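Local coordinates for 3-oxoacyl-[acyl-carrier-protein] synthase, mitochondrial (Arabidopsis thaliana, PDB 2IX4) that catalyses the chain-elongating condensation of mitochondrial fatty acid synthesis, adding two carbons from malonyl-ACP to a growing acyl chain, at residues A[57-61]-A[224-229]; A[344-350]-A[397-401]. All blocks are in the same frame, centred on the assembly; numbering follows the deposited sequence.

Interaction 1 (A[57-61]-A[224-229]); sequences LSSKV and LSTKFN
Asn229 reaches over to the 57-61 loop and uses both ends of its amide there. ND2 donates to Ser58 O over 3.0 Å, a nearly straight bond (163°) whose acceptor lies in the amide plane, while OD1 takes the backbone N-H of Lys60, 3.0 Å from N to OD1. This second bond is also nearly straight, but its donor stands about 50° out of the carbonyl plane, off the lone pairs. With CG anti to its own carbonyl carbon (chi1 -71°), the Asn229 amide is carried to the loop, where it crosses the Lys60 side chain at about a right angle, Lys60 CB lying 3.7 Å from Asn229 CG. Asparagine suits the place because one short, flat group matches an acceptor and a donor two residues apart.

Beside it, Ser59 OG donates to Ser225 O at 2.7 Å, in the carbonyl plane, and Ser59 CB rests on Leu224 CB; a small hydroxyl residue can do both. Thr226 CG2 meets Ser58 CB on the solvent side.

Further out, Lys60 NZ folds back to Leu57 O; one water joins NZ to Asn229 ND2, another the Lys60 and Asn229 carbonyls. Asp244 holds Ser225 OG and the backbone N-H groups of Thr226 and Lys227. The lead into strand 61-63 is thus tied to the 224-229 loop: the Asn229 amide, gripped at both ends, has its rotation fixed, and Ser225 O satisfies the buried Ser59 hydroxyl.

Interaction 2 (A[344-350]-A[397-401]); sequences TSGTLAF and RFMPL
The Phe350 ring carries Pro400 over one face, with Pro400 CA 3.9 Å from the ring centroid in a CH-pi contact, and its CZ end runs up to the Met399-Pro400 peptide. Phe398 approaches it obliquely, the ring planes at 36° and CE2 of Phe350 3.6 Å from CE1 of Phe398. A chi1 of 67° places CG between the backbone N and the carbonyl carbon, which swings the ring back to the 397-401 loop, although CB points away. Proline's constrained backbone holds CA over the face, and its CB lies 3.7 Å from Phe350 CE1; an alanine in place of Phe350 would probably open a gap beneath Pro400 and cost Phe398 a ring neighbour, Phe394 remaining.

Phe350 O accepts the N-H of Leu401 at 2.9 Å. A water donates to Leu348 O and Met399 O and accepts from Phe350 N, satisfying all three.

After helix 341-344, Gly346 has positive phi: a CB would jam against Ser345 O, and also crowd Arg397 O. Arg397 CB and CG pass over the carbonyl oxygens of Thr344 and Ser345, CG 3.6 Å from Ser345 O. Aromatic packing flanked by backbone polar links thus joins strand 349-351, parallel to 316-318 in the large sheet, to the loop.

Overall arrangement
Interactions 1 and 2 follow one another along the chain and do not touch: their centres are 30 Å apart and their nearest atoms about 16 Å. Interaction 1 is closer to the chemistry. The Leu224 side chain is about 8 Å from bound hexanoic acid, about 7 Å from the side chain of His359 and about 9 Å from that of Cys179, both predicted active-site residues, and it packs on Phe218 of the acyl pocket. Interaction 2 lies on the side of the potassium site, the Phe350 side chain about 10 Å from the ion and about 11 Å from the side chain of His320, also predicted as catalytic.

Interaction 1 (A[57-61]-A[224-229])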
ATOM      1  N   LEU A  57      -2.323 -25.385 -14.408  1.00 18.46           N
ATOM      2  CA  LEU A  57      -3.068 -24.827 -13.290  1.00 18.93           C
ATOM      3  C   LEU A  57      -3.784 -25.906 -12.478  1.00 19.15           C
ATOM      4  O   LEU A  57      -4.699 -26.570 -12.972  1.00 19.23           O
ATOM      5  CB  LEU A  57      -4.066 -23.776 -13.785  1.00 18.96           C
ATOM      6  CG  LEU A  57      -3.544 -22.632 -14.660  1.00 19.23           C
ATOM      7  CD1 LEU A  57      -4.697 -21.719 -15.051  1.00 19.96           C
ATOM      8  CD2 LEU A  57      -2.436 -21.837 -13.969  1.00 19.38           C
ATOM      9  N   SER A  58      -3.350 -26.074 -11.231  1.00 19.38           N
ATOM     10  CA  SER A  58      -3.970 -27.012 -10.299  1.00 19.48           C
ATOM     11  C   SER A  58      -5.407 -26.602  -9.988  1.00 19.27           C
ATOM     12  O   SER A  58      -6.309 -27.442  -9.950  1.00 19.20           O
ATOM     13  CB  SER A  58      -3.154 -27.083  -9.010  1.00 19.37           C
ATOM     14  OG  SER A  58      -1.899 -27.693  -9.247  1.00 21.16           O
ATOM     15  N   SER A  59      -5.607 -25.305  -9.773  1.00 19.07           N
ATOM     16  CA  SER A  59      -6.922 -24.755  -9.488  1.00 18.95           C
ATOM     17  C   SER A  59      -7.548 -24.225 -10.769  1.00 18.91           C
ATOM     18  O   SER A  59      -6.988 -23.340 -11.413  1.00 19.00           O
ATOM     19  CB  SER A  59      -6.801 -23.631  -8.463  1.00 18.95           C
ATOM     20  OG  SER A  59      -8.072 -23.144  -8.075  1.00 19.11           O
ATOM     21  N   LYS A  60      -8.706 -24.772 -11.133  1.00 18.80           N
ATOM     22  CA  LYS A  60      -9.394 -24.393 -12.371  1.00 18.72           C
ATOM     23  C   LYS A  60     -10.789 -23.830 -12.092  1.00 18.80           C
ATOM     24  O   LYS A  60     -11.729 -24.035 -12.871  1.00 18.80           O
ATOM     25  CB  LYS A  60      -9.458 -25.578 -13.345  1.00 18.62           C
ATOM     26  CG  LYS A  60      -8.086 -26.072 -13.827  1.00 18.53           C
ATOM     27  CD  LYS A  60      -8.230 -27.176 -14.856  1.00 18.84           C
ATOM     28  CE  LYS A  60      -6.880 -27.665 -15.362  1.00 19.61           C
ATOM     29  NZ  LYS A  60      -6.178 -28.543 -14.378  1.00 20.20           N
ATOM     30  N   VAL A  61     -10.907 -23.122 -10.970  1.00 18.87           N
ATOM     31  CA  VAL A  61     -12.151 -22.455 -10.568  1.00 18.54           C
ATOM     32  C   VAL A  61     -11.847 -21.029 -10.115  1.00 18.65           C
ATOM     33  O   VAL A  61     -10.768 -20.757  -9.585  1.00 18.66           O
ATOM     34  CB  VAL A  61     -12.921 -23.228  -9.440  1.00 18.55           C
ATOM     35  CG1 VAL A  61     -13.422 -24.583  -9.942  1.00 18.17           C
ATOM     36  CG2 VAL A  61     -12.059 -23.404  -8.181  1.00 18.50           C
ATOM     37  N   LEU A 224      -4.748 -22.608  -3.077  1.00 23.81           N
ATOM     38  CA  LEU A 224      -6.000 -22.699  -3.841  1.00 23.52           C
ATOM     39  C   LEU A 224      -6.685 -24.060  -3.796  1.00 23.35           C
ATOM     40  O   LEU A 224      -6.034 -25.099  -3.657  1.00 23.11           O
ATOM     41  CB  LEU A 224      -5.775 -22.289  -5.304  1.00 23.43           C
ATOM     42  CG  LEU A 224      -5.274 -20.875  -5.621  1.00 23.25           C
ATOM     43  CD1 LEU A 224      -5.297 -20.613  -7.121  1.00 23.02           C
ATOM     44  CD2 LEU A 224      -6.079 -19.811  -4.891  1.00 22.65           C
ATOM     45  N   SER A 225      -8.012 -24.031  -3.922  1.00 23.20           N
ATOM     46  CA  SER A 225      -8.837 -25.231  -4.060  1.00 23.16           C
ATOM     47  C   SER A 225      -8.541 -25.935  -5.387  1.00 23.30           C
ATOM     48  O   SER A 225      -8.471 -25.283  -6.429  1.00 23.22           O
ATOM     49  CB  SER A 225     -10.315 -24.839  -4.002  1.00 23.00           C
ATOM     50  OG  SER A 225     -11.158 -25.945  -4.260  1.00 22.92           O
ATOM     51  N   THR A 226      -8.372 -27.257  -5.349  1.00 23.40           N
ATOM     52  CA  THR A 226      -8.033 -28.030  -6.553  1.00 23.61           C
ATOM     53  C   THR A 226      -8.942 -29.238  -6.837  1.00 23.62           C
ATOM     54  O   THR A 226      -9.099 -29.632  -7.996  1.00 23.68           O
ATOM     55  CB  THR A 226      -6.559 -28.529  -6.538  1.00 23.79           C
ATOM     56  OG1 THR A 226      -6.408 -29.574  -5.570  1.00 23.79           O
ATOM     57  CG2 THR A 226      -5.587 -27.390  -6.227  1.00 23.74           C
ATOM     58  N   LYS A 227      -9.530 -29.822  -5.795  1.00 23.52           N
ATOM     59  CA  LYS A 227     -10.273 -31.080  -5.941  1.00 23.63           C
ATOM     60  C   LYS A 227     -11.754 -30.934  -6.323  1.00 23.48           C
ATOM     61  O   LYS A 227     -12.453 -31.937  -6.491  1.00 23.47           O
ATOM     62  CB  LYS A 227     -10.116 -31.953  -4.687  1.00 23.85           C
ATOM     63  CG  LYS A 227     -10.965 -31.545  -3.488  1.00 24.63           C
ATOM     64  CD  LYS A 227     -10.385 -32.138  -2.214  1.00 26.56           C
ATOM     65  CE  LYS A 227     -11.363 -32.090  -1.057  1.00 27.51           C
ATOM     66  NZ  LYS A 227     -12.210 -33.310  -1.014  1.00 28.88           N
ATOM     67  N   PHE A 228     -12.219 -29.694  -6.468  1.00 23.25           N
ATOM     68  CA  PHE A 228     -13.607 -29.430  -6.849  1.00 23.23           C
ATOM     69  C   PHE A 228     -13.725 -28.779  -8.227  1.00 23.41           C
ATOM     70  O   PHE A 228     -14.688 -28.052  -8.494  1.00 23.58           O
ATOM     71  CB  PHE A 228     -14.305 -28.551  -5.801  1.00 23.09           C
ATOM     72  CG  PHE A 228     -14.364 -29.160  -4.428  1.00 22.44           C
ATOM     73  CD1 PHE A 228     -13.581 -28.653  -3.396  1.00 21.99           C
ATOM     74  CD2 PHE A 228     -15.212 -30.235  -4.164  1.00 21.88           C
ATOM     75  CE1 PHE A 228     -13.632 -29.213  -2.118  1.00 21.41           C
ATOM     76  CE2 PHE A 228     -15.270 -30.804  -2.890  1.00 21.77           C
ATOM     77  CZ  PHE A 228     -14.479 -30.290  -1.865  1.00 21.27           C
ATOM     78  N   ASN A 229     -12.755 -29.042  -9.101  1.00 23.53           N
ATOM     79  CA  ASN A 229     -12.736 -28.437 -10.438  1.00 23.83           C
ATOM     80  C   ASN A 229     -13.926 -28.830 -11.323  1.00 24.11           C
ATOM     81  O   ASN A 229     -14.347 -28.053 -12.189  1.00 24.01           O
ATOM     82  CB  ASN A 229     -11.403 -28.716 -11.148  1.00 23.74           C
ATOM     83  CG  ASN A 229     -10.237 -27.932 -10.547  1.00 23.57           C
ATOM     84  OD1 ASN A 229     -10.430 -26.925  -9.862  1.00 24.06           O
ATOM     85  ND2 ASN A 229      -9.019 -28.387 -10.816  1.00 22.90           N
TER
HETATM   86  O   HOH W   1     -12.796 -26.313 -13.909  1.00 20.72           O
HETATM   87  O   HOH W   2      -8.194 -30.579 -12.919  1.00 31.97           O

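Interaction 2 (A[344-350]-A[397-401])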
ATOM      1  N   THR A 344     -19.905 -19.947  22.459  1.00 28.97           N
ATOM      2  CA  THR A 344     -20.122 -21.375  22.723  1.00 29.02           C
ATOM      3  C   THR A 344     -21.564 -21.723  23.102  1.00 28.90           C
ATOM      4  O   THR A 344     -21.952 -22.891  23.049  1.00 29.07           O
ATOM      5  CB  THR A 344     -19.163 -21.919  23.811  1.00 28.99           C
ATOM      6  OG1 THR A 344     -19.381 -21.220  25.042  1.00 29.18           O
ATOM      7  CG2 THR A 344     -17.706 -21.761  23.383  1.00 29.29           C
ATOM      8  N   SER A 345     -22.345 -20.715  23.489  1.00 28.69           N
ATOM      9  CA  SER A 345     -23.760 -20.907  23.815  1.00 28.30           C
ATOM     10  C   SER A 345     -24.642 -20.842  22.567  1.00 28.04           C
ATOM     11  O   SER A 345     -25.817 -21.213  22.610  1.00 28.17           O
ATOM     12  CB  SER A 345     -24.229 -19.869  24.841  1.00 28.37           C
ATOM     13  OG  SER A 345     -24.235 -18.562  24.286  1.00 28.18           O
ATOM     14  N   GLY A 346     -24.071 -20.364  21.466  1.00 27.64           N
ATOM     15  CA  GLY A 346     -24.795 -20.231  20.208  1.00 27.11           C
ATOM     16  C   GLY A 346     -25.453 -18.875  20.021  1.00 26.73           C
ATOM     17  O   GLY A 346     -26.165 -18.659  19.040  1.00 26.85           O
ATOM     18  N   THR A 347     -25.208 -17.964  20.964  1.00 26.21           N
ATOM     19  CA  THR A 347     -25.765 -16.611  20.913  1.00 25.70           C
ATOM     20  C   THR A 347     -25.148 -15.790  19.779  1.00 25.37           C
ATOM     21  O   THR A 347     -25.859 -15.081  19.065  1.00 25.44           O
ATOM     22  CB  THR A 347     -25.589 -15.867  22.259  1.00 25.76           C
ATOM     23  OG1 THR A 347     -26.088 -16.679  23.329  1.00 25.89           O
ATOM     24  CG2 THR A 347     -26.337 -14.535  22.249  1.00 25.70           C
ATOM     25  N   LEU A 348     -23.828 -15.891  19.619  1.00 24.78           N
ATOM     26  CA  LEU A 348     -23.124 -15.163  18.564  1.00 24.21           C
ATOM     27  C   LEU A 348     -23.419 -15.746  17.186  1.00 23.73           C
ATOM     28  O   LEU A 348     -23.261 -16.951  16.963  1.00 23.75           O
ATOM     29  CB  LEU A 348     -21.607 -15.147  18.819  1.00 24.18           C
ATOM     30  CG  LEU A 348     -20.702 -14.515  17.749  1.00 24.09           C
ATOM     31  CD1 LEU A 348     -20.816 -12.988  17.724  1.00 23.84           C
ATOM     32  CD2 LEU A 348     -19.255 -14.935  17.948  1.00 23.82           C
ATOM     33  N   ALA A 349     -23.853 -14.881  16.273  1.00 23.07           N
ATOM     34  CA  ALA A 349     -24.025 -15.249  14.874  1.00 22.43           C
ATOM     35  C   ALA A 349     -22.739 -14.951  14.122  1.00 21.97           C
ATOM     36  O   ALA A 349     -22.194 -13.853  14.229  1.00 21.71           O
ATOM     37  CB  ALA A 349     -25.189 -14.486  14.256  1.00 22.41           C
ATOM     38  N   PHE A 350     -22.245 -15.934  13.377  1.00 21.43           N
ATOM     39  CA  PHE A 350     -21.081 -15.719  12.527  1.00 21.05           C
ATOM     40  C   PHE A 350     -21.131 -16.552  11.254  1.00 20.92           C
ATOM     41  O   PHE A 350     -21.682 -17.651  11.238  1.00 20.92           O
ATOM     42  CB  PHE A 350     -19.766 -15.934  13.294  1.00 20.93           C
ATOM     43  CG  PHE A 350     -19.526 -17.351  13.715  1.00 20.60           C
ATOM     44  CD1 PHE A 350     -18.700 -18.179  12.964  1.00 20.47           C
ATOM     45  CD2 PHE A 350     -20.110 -17.856  14.872  1.00 20.73           C
ATOM     46  CE1 PHE A 350     -18.467 -19.492  13.354  1.00 20.10           C
ATOM     47  CE2 PHE A 350     -19.886 -19.171  15.270  1.00 20.34           C
ATOM     48  CZ  PHE A 350     -19.063 -19.989  14.509  1.00 20.34           C
ATOM     49  N   ARG A 397     -24.225 -25.887  19.355  1.00 29.07           N
ATOM     50  CA  ARG A 397     -24.377 -24.476  19.708  1.00 28.66           C
ATOM     51  C   ARG A 397     -23.381 -23.570  18.971  1.00 27.95           C
ATOM     52  O   ARG A 397     -23.784 -22.642  18.265  1.00 27.88           O
ATOM     53  CB  ARG A 397     -24.268 -24.293  21.226  1.00 28.96           C
ATOM     54  CG  ARG A 397     -25.503 -24.757  21.992  1.00 30.03           C
ATOM     55  CD  ARG A 397     -25.214 -24.980  23.468  1.00 32.15           C
ATOM     56  NE  ARG A 397     -24.438 -26.201  23.699  1.00 33.70           N
ATOM     57  CZ  ARG A 397     -23.207 -26.235  24.206  1.00 34.69           C
ATOM     58  NH1 ARG A 397     -22.590 -25.112  24.559  1.00 35.12           N
ATOM     59  NH2 ARG A 397     -22.593 -27.400  24.372  1.00 34.92           N
ATOM     60  N   PHE A 398     -22.089 -23.846  19.142  1.00 26.94           N
ATOM     61  CA  PHE A 398     -21.033 -23.082  18.476  1.00 25.97           C
ATOM     62  C   PHE A 398     -20.903 -23.535  17.022  1.00 25.22           C
ATOM     63  O   PHE A 398     -20.277 -24.554  16.736  1.00 24.93           O
ATOM     64  CB  PHE A 398     -19.707 -23.230  19.236  1.00 25.99           C
ATOM     65  CG  PHE A 398     -18.572 -22.443  18.647  1.00 25.96           C
ATOM     66  CD1 PHE A 398     -18.706 -21.081  18.387  1.00 25.85           C
ATOM     67  CD2 PHE A 398     -17.358 -23.060  18.368  1.00 26.06           C
ATOM     68  CE1 PHE A 398     -17.655 -20.352  17.847  1.00 25.88           C
ATOM     69  CE2 PHE A 398     -16.303 -22.341  17.828  1.00 25.83           C
ATOM     70  CZ  PHE A 398     -16.450 -20.984  17.567  1.00 26.12           C
ATOM     71  N   MET A 399     -21.504 -22.767  16.114  1.00 24.43           N
ATOM     72  CA  MET A 399     -21.708 -23.193  14.729  1.00 23.78           C
ATOM     73  C   MET A 399     -21.913 -21.985  13.812  1.00 23.14           C
ATOM     74  O   MET A 399     -22.686 -21.085  14.146  1.00 22.86           O
ATOM     75  CB  MET A 399     -22.935 -24.117  14.662  1.00 23.93           C
ATOM     76  CG  MET A 399     -23.229 -24.750  13.308  1.00 24.36           C
ATOM     77  SD  MET A 399     -22.009 -25.983  12.802  1.00 26.13           S
ATOM     78  CE  MET A 399     -22.361 -27.347  13.907  1.00 25.74           C
ATOM     79  N   PRO A 400     -21.223 -21.956  12.651  1.00 22.59           N
ATOM     80  CA  PRO A 400     -21.461 -20.877  11.690  1.00 22.33           C
ATOM     81  C   PRO A 400     -22.843 -20.983  11.051  1.00 22.11           C
ATOM     82  O   PRO A 400     -23.389 -22.084  10.951  1.00 21.95           O
ATOM     83  CB  PRO A 400     -20.372 -21.095  10.637  1.00 22.23           C
ATOM     84  CG  PRO A 400     -20.048 -22.549  10.721  1.00 22.43           C
ATOM     85  CD  PRO A 400     -20.194 -22.900  12.173  1.00 22.50           C
ATOM     86  N   LEU A 401     -23.391 -19.849  10.624  1.00 21.97           N
ATOM     87  CA  LEU A 401     -24.705 -19.809   9.986  1.00 21.95           C
ATOM     88  C   LEU A 401     -24.673 -20.510   8.637  1.00 22.04           C
ATOM     89  O   LEU A 401     -23.757 -20.294   7.846  1.00 22.00           O
ATOM     90  CB  LEU A 401     -25.183 -18.364   9.797  1.00 21.87           C
ATOM     91  CG  LEU A 401     -25.341 -17.431  11.004  1.00 22.11           C
ATOM     92  CD1 LEU A 401     -25.816 -16.065  10.532  1.00 21.95           C
ATOM     93  CD2 LEU A 401     -26.289 -17.990  12.056  1.00 21.96           C
TER
HETATM   94  O   HOH W   3     -25.606 -21.234  16.851  1.00 34.40           O
HETATM   95  O   HOH W   4     -23.532 -18.511  14.125  1.00 20.36           O